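Local coordinates for protein prolyl-tRNA synthetase (Naegleria fowleri, PDB 6UYH) that probably joins proline to its cognate tRNA through an ATP-activated intermediate, and here holds the inhibitor halofuginone together with the ATP analogue AMPPNP, at residues A[447-452]-A[494-499]; A[453-458]-A[468-473]; A[486-491]-A[504-509]. All coordinates share one frame; numbering follows the deposited sequence.

Interaction 1: A[447-452]-A[494-499]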
loop_
_atom_site.group_PDB
_atom_site.type_symbol
_atom_site.label_atom_id
_atom_site.label_comp_id
_atom_site.label_asym_id
_atom_site.label_seq_id
_atom_site.Cartn_x
_atom_site.Cartn_y
_atom_site.Cartn_z
ATOM N N GLU A 447 31.847 -23.808 -2.866
ATOM C CA GLU A 447 31.334 -22.690 -2.084
ATOM C C GLU A 447 31.252 -23.042 -0.602
ATOM O O GLU A 447 31.576 -22.216 0.263
ATOM C CB GLU A 447 29.965 -22.266 -2.616
ATOM C CG GLU A 447 29.356 -21.103 -1.866
ATOM C CD GLU A 447 28.146 -20.519 -2.570
ATOM O OE1 GLU A 447 27.940 -20.819 -3.772
ATOM O OE2 GLU A 447 27.410 -19.755 -1.909
ATOM N N GLU A 448 30.813 -24.260 -0.288
ATOM C CA GLU A 448 30.745 -24.682 1.108
ATOM C C GLU A 448 32.138 -24.765 1.723
ATOM O O GLU A 448 32.343 -24.374 2.879
ATOM C CB GLU A 448 30.022 -26.025 1.210
ATOM C CG GLU A 448 29.969 -26.610 2.620
ATOM C CD GLU A 448 29.211 -25.734 3.609
ATOM O OE1 GLU A 448 28.304 -24.974 3.185
ATOM O OE2 GLU A 448 29.530 -25.810 4.817
ATOM N N TYR A 449 33.108 -25.276 0.964
ATOM C CA TYR A 449 34.490 -25.307 1.437
ATOM C C TYR A 449 34.990 -23.905 1.780
ATOM O O TYR A 449 35.568 -23.683 2.849
ATOM C CB TYR A 449 35.376 -25.954 0.377
ATOM C CG TYR A 449 36.844 -25.931 0.708
ATOM C CD1 TYR A 449 37.402 -26.915 1.515
ATOM C CD2 TYR A 449 37.677 -24.938 0.207
ATOM C CE1 TYR A 449 38.750 -26.914 1.815
ATOM C CE2 TYR A 449 39.033 -24.929 0.508
ATOM C CZ TYR A 449 39.558 -25.918 1.313
ATOM O OH TYR A 449 40.901 -25.928 1.626
ATOM N N ILE A 450 34.774 -22.945 0.880
ATOM C CA ILE A 450 35.244 -21.583 1.119
ATOM C C ILE A 450 34.578 -20.997 2.357
ATOM O O ILE A 450 35.226 -20.332 3.177
ATOM C CB ILE A 450 34.998 -20.713 -0.127
ATOM C CG1 ILE A 450 35.867 -21.201 -1.296
ATOM C CG2 ILE A 450 35.243 -19.236 0.181
ATOM C CD1 ILE A 450 35.413 -20.644 -2.653
ATOM N N LYS A 451 33.275 -21.244 2.516
ATOM C CA LYS A 451 32.564 -20.731 3.679
ATOM C C LYS A 451 33.141 -21.295 4.973
ATOM O O LYS A 451 33.383 -20.555 5.936
ATOM C CB LYS A 451 31.074 -21.057 3.562
ATOM N N GLU A 452 33.337 -22.613 5.026
ATOM C CA GLU A 452 33.809 -23.231 6.264
ATOM C C GLU A 452 35.241 -22.813 6.585
ATOM O O GLU A 452 35.569 -22.542 7.749
ATOM C CB GLU A 452 33.703 -24.756 6.167
ATOM N N PHE A 494 39.999 -22.657 -5.712
ATOM C CA PHE A 494 40.178 -22.485 -4.271
ATOM C C PHE A 494 39.865 -23.752 -3.486
ATOM O O PHE A 494 40.302 -23.877 -2.338
ATOM C CB PHE A 494 39.289 -21.358 -3.737
ATOM C CG PHE A 494 39.930 -19.996 -3.772
ATOM C CD1 PHE A 494 40.863 -19.667 -4.743
ATOM C CD2 PHE A 494 39.590 -19.036 -2.823
ATOM C CE1 PHE A 494 41.443 -18.403 -4.771
ATOM C CE2 PHE A 494 40.174 -17.778 -2.848
ATOM C CZ PHE A 494 41.096 -17.465 -3.823
ATOM N N TYR A 495 39.107 -24.677 -4.066
ATOM C CA TYR A 495 38.737 -25.923 -3.414
ATOM C C TYR A 495 39.661 -27.021 -3.921
ATOM O O TYR A 495 39.515 -27.450 -5.078
ATOM C CB TYR A 495 37.277 -26.252 -3.727
ATOM C CG TYR A 495 36.716 -27.509 -3.097
ATOM C CD1 TYR A 495 37.209 -28.005 -1.891
ATOM C CD2 TYR A 495 35.670 -28.192 -3.711
ATOM C CE1 TYR A 495 36.673 -29.156 -1.325
ATOM C CE2 TYR A 495 35.133 -29.335 -3.157
ATOM C CZ TYR A 495 35.634 -29.813 -1.965
ATOM O OH TYR A 495 35.093 -30.954 -1.420
ATOM N N PRO A 496 40.625 -27.501 -3.118
ATOM C CA PRO A 496 41.632 -28.434 -3.657
ATOM C C PRO A 496 41.056 -29.733 -4.192
ATOM O O PRO A 496 41.631 -30.309 -5.129
ATOM C CB PRO A 496 42.555 -28.686 -2.454
ATOM C CG PRO A 496 42.366 -27.501 -1.578
ATOM C CD PRO A 496 40.918 -27.130 -1.724
ATOM N N GLU A 497 39.957 -30.230 -3.617
ATOM C CA GLU A 497 39.328 -31.435 -4.144
ATOM C C GLU A 497 38.847 -31.251 -5.573
ATOM O O GLU A 497 38.672 -32.244 -6.288
ATOM C CB GLU A 497 38.151 -31.855 -3.262
ATOM C CG GLU A 497 38.563 -32.328 -1.885
ATOM C CD GLU A 497 39.566 -33.459 -1.950
ATOM O OE1 GLU A 497 39.345 -34.405 -2.739
ATOM O OE2 GLU A 497 40.583 -33.395 -1.226
ATOM N N GLU A 498 38.622 -30.013 -6.006
ATOM C CA GLU A 498 38.174 -29.749 -7.366
ATOM C C GLU A 498 39.220 -28.991 -8.178
ATOM O O GLU A 498 38.879 -28.185 -9.046
ATOM C CB GLU A 498 36.838 -29.012 -7.350
ATOM C CG GLU A 498 35.708 -29.936 -6.898
ATOM C CD GLU A 498 34.351 -29.266 -6.802
ATOM O OE1 GLU A 498 34.254 -28.029 -6.952
ATOM O OE2 GLU A 498 33.368 -29.997 -6.563
ATOM N N ALA A 499 40.500 -29.264 -7.924
ATOM C CA ALA A 499 41.547 -28.670 -8.748
ATOM C C ALA A 499 41.345 -28.998 -10.226
ATOM O O ALA A 499 41.770 -28.228 -11.095
ATOM C CB ALA A 499 42.918 -29.137 -8.261
#

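Interaction 2: A[453-458]-A[468-473]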
loop_
_atom_site.group_PDB
_atom_site.type_symbol
_atom_site.label_atom_id
_atom_site.label_comp_id
_atom_site.label_asym_id
_atom_site.label_seq_id
_atom_site.Cartn_x
_atom_site.Cartn_y
_atom_site.Cartn_z
ATOM N N LYS A 453 36.108 -22.754 5.565
ATOM C CA LYS A 453 37.513 -22.437 5.807
ATOM C C LYS A 453 37.690 -20.975 6.198
ATOM O O LYS A 453 38.434 -20.668 7.135
ATOM C CB LYS A 453 38.354 -22.763 4.571
ATOM C CG LYS A 453 39.866 -22.658 4.783
ATOM C CD LYS A 453 40.601 -23.034 3.497
ATOM C CE LYS A 453 42.106 -22.971 3.659
ATOM N NZ LYS A 453 42.735 -23.135 2.312
ATOM N N SER A 454 37.021 -20.060 5.493
ATOM C CA SER A 454 37.112 -18.652 5.870
ATOM C C SER A 454 36.523 -18.412 7.255
ATOM O O SER A 454 37.053 -17.597 8.015
ATOM C CB SER A 454 36.425 -17.760 4.826
ATOM O OG SER A 454 35.030 -17.999 4.755
ATOM N N LYS A 455 35.454 -19.133 7.616
ATOM C CA LYS A 455 34.867 -18.970 8.949
ATOM C C LYS A 455 35.855 -19.362 10.041
ATOM O O LYS A 455 35.941 -18.696 11.080
ATOM C CB LYS A 455 33.588 -19.797 9.068
ATOM C CG LYS A 455 32.804 -19.572 10.358
ATOM C CD LYS A 455 31.566 -20.449 10.387
ATOM C CE LYS A 455 30.736 -20.210 11.633
ATOM N NZ LYS A 455 31.443 -20.685 12.850
ATOM N N LEU A 456 36.610 -20.440 9.824
ATOM C CA LEU A 456 37.593 -20.872 10.813
ATOM C C LEU A 456 38.736 -19.876 10.964
ATOM O O LEU A 456 39.280 -19.722 12.062
ATOM C CB LEU A 456 38.142 -22.245 10.434
ATOM C CG LEU A 456 37.237 -23.433 10.762
ATOM C CD1 LEU A 456 37.473 -24.571 9.777
ATOM C CD2 LEU A 456 37.472 -23.905 12.191
ATOM N N GLU A 457 39.112 -19.189 9.890
ATOM C CA GLU A 457 40.240 -18.270 9.909
ATOM C C GLU A 457 39.811 -16.816 10.064
ATOM O O GLU A 457 40.655 -15.919 9.988
ATOM C CB GLU A 457 41.072 -18.447 8.635
ATOM C CG GLU A 457 41.497 -19.894 8.397
ATOM C CD GLU A 457 42.358 -20.083 7.150
ATOM O OE1 GLU A 457 42.668 -19.083 6.463
ATOM O OE2 GLU A 457 42.721 -21.243 6.858
ATOM N N SER A 458 38.528 -16.568 10.309
ATOM C CA SER A 458 37.968 -15.226 10.314
ATOM C C SER A 458 38.004 -14.606 11.699
ATOM O O SER A 458 38.046 -15.290 12.722
ATOM C CB SER A 458 36.517 -15.240 9.826
ATOM O OG SER A 458 35.639 -15.668 10.865
ATOM N N GLY A 468 24.483 -11.124 15.480
ATOM C CA GLY A 468 24.263 -12.454 14.950
ATOM C C GLY A 468 24.980 -12.748 13.655
ATOM O O GLY A 468 24.642 -13.727 12.982
ATOM N N LEU A 469 25.958 -11.932 13.280
ATOM C CA LEU A 469 26.638 -12.097 12.005
ATOM C C LEU A 469 27.807 -13.072 12.140
ATOM O O LEU A 469 28.205 -13.463 13.234
ATOM C CB LEU A 469 27.109 -10.738 11.491
ATOM C CG LEU A 469 26.003 -9.678 11.425
ATOM C CD1 LEU A 469 26.579 -8.290 11.179
ATOM C CD2 LEU A 469 24.979 -10.025 10.342
ATOM N N THR A 470 28.359 -13.468 10.998
ATOM C CA THR A 470 29.508 -14.355 10.965
ATOM C C THR A 470 30.641 -13.708 10.178
ATOM O O THR A 470 30.424 -12.848 9.319
ATOM C CB THR A 470 29.156 -15.716 10.345
ATOM O OG1 THR A 470 30.302 -16.569 10.395
ATOM C CG2 THR A 470 28.737 -15.553 8.899
ATOM N N GLY A 471 31.864 -14.129 10.493
ATOM C CA GLY A 471 33.000 -13.727 9.701
ATOM C C GLY A 471 33.209 -14.544 8.452
ATOM O O GLY A 471 34.125 -14.255 7.680
ATOM N N ALA A 472 32.376 -15.559 8.224
ATOM C CA ALA A 472 32.527 -16.407 7.051
ATOM C C ALA A 472 32.253 -15.623 5.776
ATOM O O ALA A 472 31.408 -14.725 5.736
ATOM C CB ALA A 472 31.579 -17.600 7.125
ATOM N N ALA A 473 32.975 -15.978 4.721
ATOM C CA ALA A 473 32.739 -15.403 3.407
ATOM C C ALA A 473 31.720 -16.257 2.675
ATOM O O ALA A 473 31.791 -17.489 2.704
ATOM C CB ALA A 473 34.034 -15.337 2.593
#

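Interaction 3: A[486-491]-A[504-509]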
loop_
_atom_site.group_PDB
_atom_site.type_symbol
_atom_site.label_atom_id
_atom_site.label_comp_id
_atom_site.label_asym_id
_atom_site.label_seq_id
_atom_site.Cartn_x
_atom_site.Cartn_y
_atom_site.Cartn_z
ATOM N N PRO A 486 41.103 -9.337 -14.461
ATOM C CA PRO A 486 42.367 -9.827 -15.014
ATOM C C PRO A 486 42.238 -11.251 -15.546
ATOM O O PRO A 486 41.185 -11.887 -15.478
ATOM C CB PRO A 486 43.332 -9.751 -13.825
ATOM C CG PRO A 486 42.482 -9.742 -12.620
ATOM C CD PRO A 486 41.166 -9.138 -13.002
ATOM N N SER A 487 43.347 -11.737 -16.096
ATOM C CA SER A 487 43.379 -13.053 -16.718
ATOM C C SER A 487 43.218 -14.156 -15.678
ATOM O O SER A 487 43.703 -14.043 -14.550
ATOM C CB SER A 487 44.700 -13.248 -17.467
ATOM O OG SER A 487 44.799 -14.570 -17.967
ATOM N N LEU A 488 42.537 -15.230 -16.069
ATOM C CA LEU A 488 42.428 -16.432 -15.251
ATOM C C LEU A 488 43.547 -17.430 -15.515
ATOM O O LEU A 488 43.581 -18.486 -14.869
ATOM C CB LEU A 488 41.074 -17.110 -15.494
ATOM C CG LEU A 488 39.851 -16.334 -15.017
ATOM C CD1 LEU A 488 38.565 -16.889 -15.650
ATOM C CD2 LEU A 488 39.783 -16.391 -13.507
ATOM N N GLU A 489 44.464 -17.117 -16.432
ATOM C CA GLU A 489 45.480 -18.076 -16.841
ATOM C C GLU A 489 46.306 -18.533 -15.644
ATOM O O GLU A 489 46.809 -17.712 -14.873
ATOM C CB GLU A 489 46.377 -17.447 -17.913
ATOM C CG GLU A 489 47.537 -18.307 -18.356
ATOM C CD GLU A 489 48.393 -17.634 -19.431
ATOM O OE1 GLU A 489 48.001 -16.552 -19.922
ATOM O OE2 GLU A 489 49.457 -18.195 -19.785
ATOM N N GLY A 490 46.419 -19.851 -15.477
ATOM C CA GLY A 490 47.262 -20.433 -14.448
ATOM C C GLY A 490 46.721 -20.378 -13.036
ATOM O O GLY A 490 47.429 -20.789 -12.108
ATOM N N LEU A 491 45.505 -19.880 -12.827
ATOM C CA LEU A 491 44.948 -19.785 -11.484
ATOM C C LEU A 491 44.273 -21.093 -11.090
ATOM O O LEU A 491 43.673 -21.769 -11.926
ATOM C CB LEU A 491 43.945 -18.635 -11.395
ATOM C CG LEU A 491 44.599 -17.284 -11.685
ATOM C CD1 LEU A 491 43.601 -16.171 -11.400
ATOM C CD2 LEU A 491 45.891 -17.111 -10.869
ATOM N N ASN A 504 36.801 -20.562 -14.651
ATOM C CA ASN A 504 36.424 -19.992 -15.940
ATOM C C ASN A 504 35.659 -18.683 -15.818
ATOM O O ASN A 504 35.099 -18.211 -16.814
ATOM C CB ASN A 504 35.624 -20.998 -16.795
ATOM C CG ASN A 504 34.355 -21.504 -16.126
ATOM O OD1 ASN A 504 33.930 -21.014 -15.075
ATOM N ND2 ASN A 504 33.733 -22.505 -16.759
ATOM N N CYS A 505 35.633 -18.078 -14.638
ATOM C CA CYS A 505 35.102 -16.732 -14.450
ATOM C C CYS A 505 35.595 -16.235 -13.101
ATOM O O CYS A 505 36.299 -16.950 -12.375
ATOM C CB CYS A 505 33.568 -16.711 -14.525
ATOM S SG CYS A 505 32.785 -17.657 -13.217
ATOM N N TRP A 506 35.223 -14.998 -12.769
ATOM C CA TRP A 506 35.512 -14.409 -11.474
ATOM C C TRP A 506 34.227 -14.290 -10.677
ATOM O O TRP A 506 33.196 -13.881 -11.219
ATOM C CB TRP A 506 36.135 -13.018 -11.628
ATOM C CG TRP A 506 37.508 -13.025 -12.230
ATOM C CD1 TRP A 506 37.817 -12.913 -13.552
ATOM C CD2 TRP A 506 38.755 -13.108 -11.525
ATOM N NE1 TRP A 506 39.187 -12.928 -13.719
ATOM C CE2 TRP A 506 39.783 -13.049 -12.489
ATOM C CE3 TRP A 506 39.101 -13.232 -10.172
ATOM C CZ2 TRP A 506 41.139 -13.113 -12.146
ATOM C CZ3 TRP A 506 40.448 -13.293 -9.829
ATOM C CH2 TRP A 506 41.450 -13.237 -10.818
ATOM N N ALA A 507 34.287 -14.664 -9.404
ATOM C CA ALA A 507 33.158 -14.514 -8.496
ATOM C C ALA A 507 33.493 -13.544 -7.369
ATOM O O ALA A 507 34.625 -13.497 -6.872
ATOM C CB ALA A 507 32.738 -15.869 -7.906
ATOM N N LEU A 508 32.481 -12.784 -6.948
ATOM C CA LEU A 508 32.612 -11.870 -5.822
ATOM C C LEU A 508 32.162 -12.589 -4.551
ATOM O O LEU A 508 31.033 -13.093 -4.478
ATOM C CB LEU A 508 31.781 -10.609 -6.074
ATOM C CG LEU A 508 32.059 -9.388 -5.198
ATOM C CD1 LEU A 508 33.422 -8.801 -5.499
ATOM C CD2 LEU A 508 30.931 -8.337 -5.381
ATOM N N PHE A 509 33.070 -12.680 -3.580
ATOM C CA PHE A 509 32.833 -13.296 -2.287
ATOM C C PHE A 509 33.085 -12.265 -1.200
ATOM O O PHE A 509 33.924 -11.371 -1.358
ATOM C CB PHE A 509 33.770 -14.504 -2.052
ATOM C CG PHE A 509 33.245 -15.801 -2.598
ATOM C CD1 PHE A 509 33.130 -15.996 -3.967
ATOM C CD2 PHE A 509 32.873 -16.830 -1.738
ATOM C CE1 PHE A 509 32.654 -17.191 -4.473
ATOM C CE2 PHE A 509 32.386 -18.037 -2.243
ATOM C CZ PHE A 509 32.279 -18.215 -3.611
#

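Interaction 1: A[447-452]-A[494-499]
Helix 444-457 of the C-terminal domain meets the long loop between strands 474-479 and 505-512 through an aromatic contact, Tyr449 against Tyr495. Tyr495 brings one corner of its ring, CD1, over a face of the Tyr449 ring, reaching Tyr449 CG at 3.3 Å. The two planes are inclined by 33° with centroids 4.9 Å apart, so the pair is neither a parallel stack nor edge-to-face. In both tyrosines CG stands anti to the backbone N (chi1 175° in Tyr449), which carries the Tyr449 ring off the helix into the loop.

Farther out on the same phenol, Pro496 crosses at about a right angle, its CD 3.5 Å from Tyr449 CZ. The rigid proline offers a compact CH surface, while the Phe494 carbonyl O lies 3.3 Å from Tyr449 CE2. The hydroxyl has a weak hydrogen bond to Lys453 NZ, a polar end suited to a partly exposed site. Tyr495 in turn carries Glu497 CB over a face of its ring, and Glu498 OE1, bonded to Ser443 OG, comes to its edge.

Deeper down, Ile450 CD1 touches Phe494 CB at 4.1 Å. Both side chains also rest on Ile438 of strand 435-440. With tyrosines at the partly exposed rim and isoleucine and phenylalanine at the buried base, helix and loop pack together over this strand, as helices and connecting loops cover a sheet in alpha/beta folds.

Interaction 2: A[453-458]-A[468-473]
Ser458 lies over one face of the flat peptide unit joining Gly471 to Ala472, the flat groups of this contact being peptides, not rings. Ser458 CB comes 3.4 Å from Gly471 O, and Ser458 OG 3.5 Å from Gly471 CA. Such closeness suits glycine, which has no side chain to meet the serine. The next peptide, between Ala472 and Ala473, is met at its N-H: Ala473 N donates to Ser454 OG over 2.9 Å, almost straight at 171°.

Ser454 holds its OG between its own N and carbonyl carbon (chi1 65°), folded back against the helix. There the hydroxyl also bonds the Ile450 carbonyl one turn earlier, so its proton serves the helix while its oxygen accepts the N-H of Ala473 from the loop. A short serine thus satisfies a backbone N-H in a buried place. Ser458 donates from OG to Lys455 O, three residues back, over 3.1 Å.

Between the two serines, Lys455 CB packs on Ala472 CB at 3.6 Å. The long alkyl chain then passes Thr470 OG1 at about a right angle, CE being 3.9 Å away, before its tip leads off. That oxygen is taken up within its own segment, accepting from Ala472 N at 3.2 Å. Ala473, small enough to sit against Ser454, is covered by Phe426 and Leu430 of helix 423-431.

Thr470 O also accepts from Arg232, on strand 232-243, whose Gln235 to Thr238 line the nucleotide pocket; the Thr470 side chain is about 11 Å from the bound nucleotide. The bond from Ala472 N to Thr470 OG1 makes an ST turn, here in the loop after helix 462-466 that runs beside the last turns of helix 444-457 into strand 474-479.

Interaction 3: A[486-491]-A[504-509]
Leu488 and Trp506 make the apolar centre: Leu488 CD2 sits over the five-membered ring of the indole, 3.7 Å from its centroid and 21° off the ring normal, a CH-pi contact. Leu488 CG lies opposite the carbonyl carbon and beside the backbone N (chi1 -67°), which brings CD2 over the ring. Pro486 covers the opposite face with CD, set toward the rim, and its CG approaches Trp506 CZ2 at 3.7 Å. The indole is therefore held between a leucine methyl and a proline ring, two saturated groups well suited to a broad electron-rich surface. Leu491 closes the far corner, its CD1 3.7 Å from Trp506 CH2 and crossing at about a right angle. Val419 of strand 417-419 also touches the tryptophan, whose ring meets that of Phe485 as well.

The other branch of Leu488 reaches backbone: CD1 is 3.3 Å from Cys505 N. The start of strand 505-512 is irregular, for Asn504 and Cys505 both face Trp440 of the antiparallel neighbour, a classic beta bulge. The opposing loop is shaped by a type II beta turn from Leu488 to Leu491, closed by Leu491 N to Leu488 O at 3.1 Å. Gly490 occupies the position with positive phi, which glycine adopts readily, and the reversal brings the ends of both leucine side chains to the same indole.

Farther out come the polar groups. Trp506 NE1 donates to Pro486 O over 2.9 Å, a bent bond with an N-H...O angle of 141°, its oxygen at the indole edge but tilted somewhat out of the ring plane. The one polar atom of the tryptophan side chain is thus satisfied by a proline carbonyl, while Ser487 O lies along the same edge by CZ2. On the exposed side Ser487 OG accepts from Glu489 N at 3.0 Å, an ST turn that overlaps the start of the beta turn.

Overall arrangement
All three contacts fall within the C-terminal region of the synthetase. Interactions 1 and 2 share helix 444-457, their centres 14 Å apart, and touch where Lys451 meets Ala472 and Ala473. Interaction 2 is nested within the chain loop that interaction 1 closes. Interaction 3 crosses interaction 1 in chain order, and the two meet through Ile450 CG2 and Phe509 CD2, 3.9 Å apart, where the helix rests on strand 505-512. Interactions 2 and 3 follow in series, 22 Å apart between centres and without touching. Together they fasten helix 444-457, the loop before strand 474-479 and two parts of the 480-504 loop around strand 505-512, which also pairs with strand 232-243 of the catalytic core.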